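Local coordinates for protein alpha-amylase G-6 (PDB 2C3G) that probably binds starch and related alpha-glucans through this family 26 carbohydrate-binding module, one part of a longer amylase, at residues K12-D15 with S16-T19. Residues are numbered along the deposited sequence; the frame is centred on the assembly and turned at random.
Sequences KKPD and SWGT. With CD (cadmium ion), chain B.
P14 and W17 close a type I beta turn in the loop that joins strand 6-12 to strand 20-28 of the beta-sandwich module, crossing between its two sheets. The backbone hydrogen bond of the turn runs from W17 N to P14 O at 3.1 Å, and the proline ring lies over one face of the indole: a CH-pi contact with P14 CD 3.7 Å from the centroid of the five-membered ring. P14 CB also rests 3.6 Å from W17 CD1. K13 bridges two carbonyls of the turn. With CG anti to the backbone N (chi1 -178°) and bends at chi3 and chi4, its chain curls back over the turn. NZ donates to W17 O at 2.7 Å. A second bond from NZ reaches P14 O at 2.8 Å. P14 O takes two donors, K13 NZ and W17 N, from opposite faces of its carbonyl plane. Cutting this lysine back to an alanine would probably leave W17 O without its ammonium donor and P14 O with only the W17 N-H of the two. Farther out, F11, F64 and W72 pack around the indole, whereas D15 turns to a cadmium ion shared with D48. D15 OD2 binds the metal at 2.2 Å. Water 1 is a further ligand, 2.0 Å from the cadmium.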
ATOM      1  N   LYS A  12      -3.935  -7.035  -4.010  1.00 18.36           N
ATOM      2  CA  LYS A  12      -4.765  -7.724  -4.975  1.00 20.05           C
ATOM      3  C   LYS A  12      -5.960  -6.843  -5.274  1.00 21.08           C
ATOM      4  O   LYS A  12      -6.903  -6.743  -4.463  1.00 20.91           O
ATOM      5  CB  LYS A  12      -5.189  -9.099  -4.482  1.00 19.84           C
ATOM      6  CG  LYS A  12      -5.890  -9.856  -5.560  1.00 22.35           C
ATOM      7  CD  LYS A  12      -5.363 -11.237  -5.719  1.00 24.53           C
ATOM      8  CE  LYS A  12      -6.456 -12.218  -5.452  1.00 26.11           C
ATOM      9  NZ  LYS A  12      -6.146 -13.551  -6.055  1.00 28.90           N
ATOM     10  N   LYS A  13      -5.880  -6.165  -6.420  1.00 21.72           N
ATOM     11  CA  LYS A  13      -6.848  -5.133  -6.791  1.00 22.60           C
ATOM     12  C   LYS A  13      -8.175  -5.763  -7.194  1.00 23.05           C
ATOM     13  O   LYS A  13      -8.193  -6.713  -7.993  1.00 22.55           O
ATOM     14  CB  LYS A  13      -6.300  -4.264  -7.932  1.00 22.66           C
ATOM     15  CG  LYS A  13      -7.211  -3.115  -8.363  1.00 22.82           C
ATOM     16  CD  LYS A  13      -6.751  -2.457  -9.689  1.00 23.76           C
ATOM     17  CE  LYS A  13      -7.215  -3.202 -10.957  1.00 23.79           C
ATOM     18  NZ  LYS A  13      -8.698  -3.443 -11.049  1.00 23.65           N
ATOM     19  N   PRO A  14      -9.286  -5.276  -6.613  1.00 23.18           N
ATOM     20  CA  PRO A  14     -10.622  -5.712  -7.039  1.00 23.26           C
ATOM     21  C   PRO A  14     -10.838  -5.311  -8.482  1.00 23.03           C
ATOM     22  O   PRO A  14     -10.303  -4.318  -8.982  1.00 22.84           O
ATOM     23  CB  PRO A  14     -11.555  -4.961  -6.092  1.00 22.77           C
ATOM     24  CG  PRO A  14     -10.670  -4.696  -4.907  1.00 23.01           C
ATOM     25  CD  PRO A  14      -9.362  -4.325  -5.497  1.00 22.99           C
ATOM     26  N   ASP A  15     -11.592  -6.123  -9.180  1.00 24.08           N
ATOM     27  CA  ASP A  15     -11.686  -5.954 -10.620  1.00 24.65           C
ATOM     28  C   ASP A  15     -12.452  -4.697 -11.010  1.00 25.48           C
ATOM     29  O   ASP A  15     -12.253  -4.174 -12.108  1.00 26.08           O
ATOM     30  CB  ASP A  15     -12.295  -7.204 -11.237  1.00 23.45           C
ATOM     31  CG  ASP A  15     -11.266  -8.296 -11.462  1.00 24.31           C
ATOM     32  OD1 ASP A  15     -11.713  -9.473 -11.337  1.00 22.42           O
ATOM     33  OD2 ASP A  15     -10.019  -8.076 -11.774  1.00 16.69           O
ATOM     34  N   SER A  16     -13.327  -4.223 -10.114  1.00 26.48           N
ATOM     35  CA  SER A  16     -14.088  -2.990 -10.347  1.00 27.46           C
ATOM     36  C   SER A  16     -13.230  -1.733 -10.223  1.00 27.39           C
ATOM     37  O   SER A  16     -13.627  -0.660 -10.659  1.00 28.79           O
ATOM     38  CB  SER A  16     -15.260  -2.891  -9.376  1.00 27.45           C
ATOM     39  OG  SER A  16     -14.786  -2.793  -8.039  1.00 29.28           O
ATOM     40  N   TRP A  17     -12.047  -1.862  -9.639  1.00 26.78           N
ATOM     41  CA  TRP A  17     -11.217  -0.706  -9.360  1.00 26.32           C
ATOM     42  C   TRP A  17     -10.428  -0.235 -10.568  1.00 26.41           C
ATOM     43  O   TRP A  17     -10.011  -1.053 -11.398  1.00 26.40           O
ATOM     44  CB  TRP A  17     -10.220  -1.081  -8.283  1.00 26.06           C
ATOM     45  CG  TRP A  17     -10.735  -1.057  -6.918  1.00 25.23           C
ATOM     46  CD1 TRP A  17     -11.971  -1.448  -6.488  1.00 24.14           C
ATOM     47  CD2 TRP A  17     -10.019  -0.634  -5.756  1.00 24.80           C
ATOM     48  NE1 TRP A  17     -12.060  -1.300  -5.126  1.00 26.03           N
ATOM     49  CE2 TRP A  17     -10.876  -0.799  -4.651  1.00 24.42           C
ATOM     50  CE3 TRP A  17      -8.735  -0.134  -5.537  1.00 23.61           C
ATOM     51  CZ2 TRP A  17     -10.489  -0.488  -3.347  1.00 25.10           C
ATOM     52  CZ3 TRP A  17      -8.351   0.173  -4.246  1.00 24.21           C
ATOM     53  CH2 TRP A  17      -9.227  -0.008  -3.163  1.00 23.73           C
ATOM     54  N   GLY A  18     -10.202   1.074 -10.649  1.00 26.34           N
ATOM     55  CA  GLY A  18      -9.274   1.646 -11.613  1.00 26.50           C
ATOM     56  C   GLY A  18      -7.851   1.570 -11.086  1.00 26.90           C
ATOM     57  O   GLY A  18      -7.610   0.908 -10.062  1.00 27.76           O
ATOM     58  N   THR A  19      -6.912   2.246 -11.759  1.00 26.90           N
ATOM     59  CA  THR A  19      -5.479   2.170 -11.419  1.00 26.67           C
ATOM     60  C   THR A  19      -5.255   2.264  -9.910  1.00 26.46           C
ATOM     61  O   THR A  19      -5.757   3.211  -9.299  1.00 26.72           O
ATOM     62  CB  THR A  19      -4.703   3.275 -12.156  1.00 26.70           C
ATOM     63  OG1 THR A  19      -4.451   2.867 -13.508  1.00 28.42           O
ATOM     64  CG2 THR A  19      -3.295   3.446 -11.588  1.00 26.24           C
TER
HETATM   65 CD    CD B1099      -8.765  -9.675 -12.656  1.00 17.44          CD
HETATM   66  O   HOH W   1     -10.452 -10.622 -13.042  1.00 14.78           O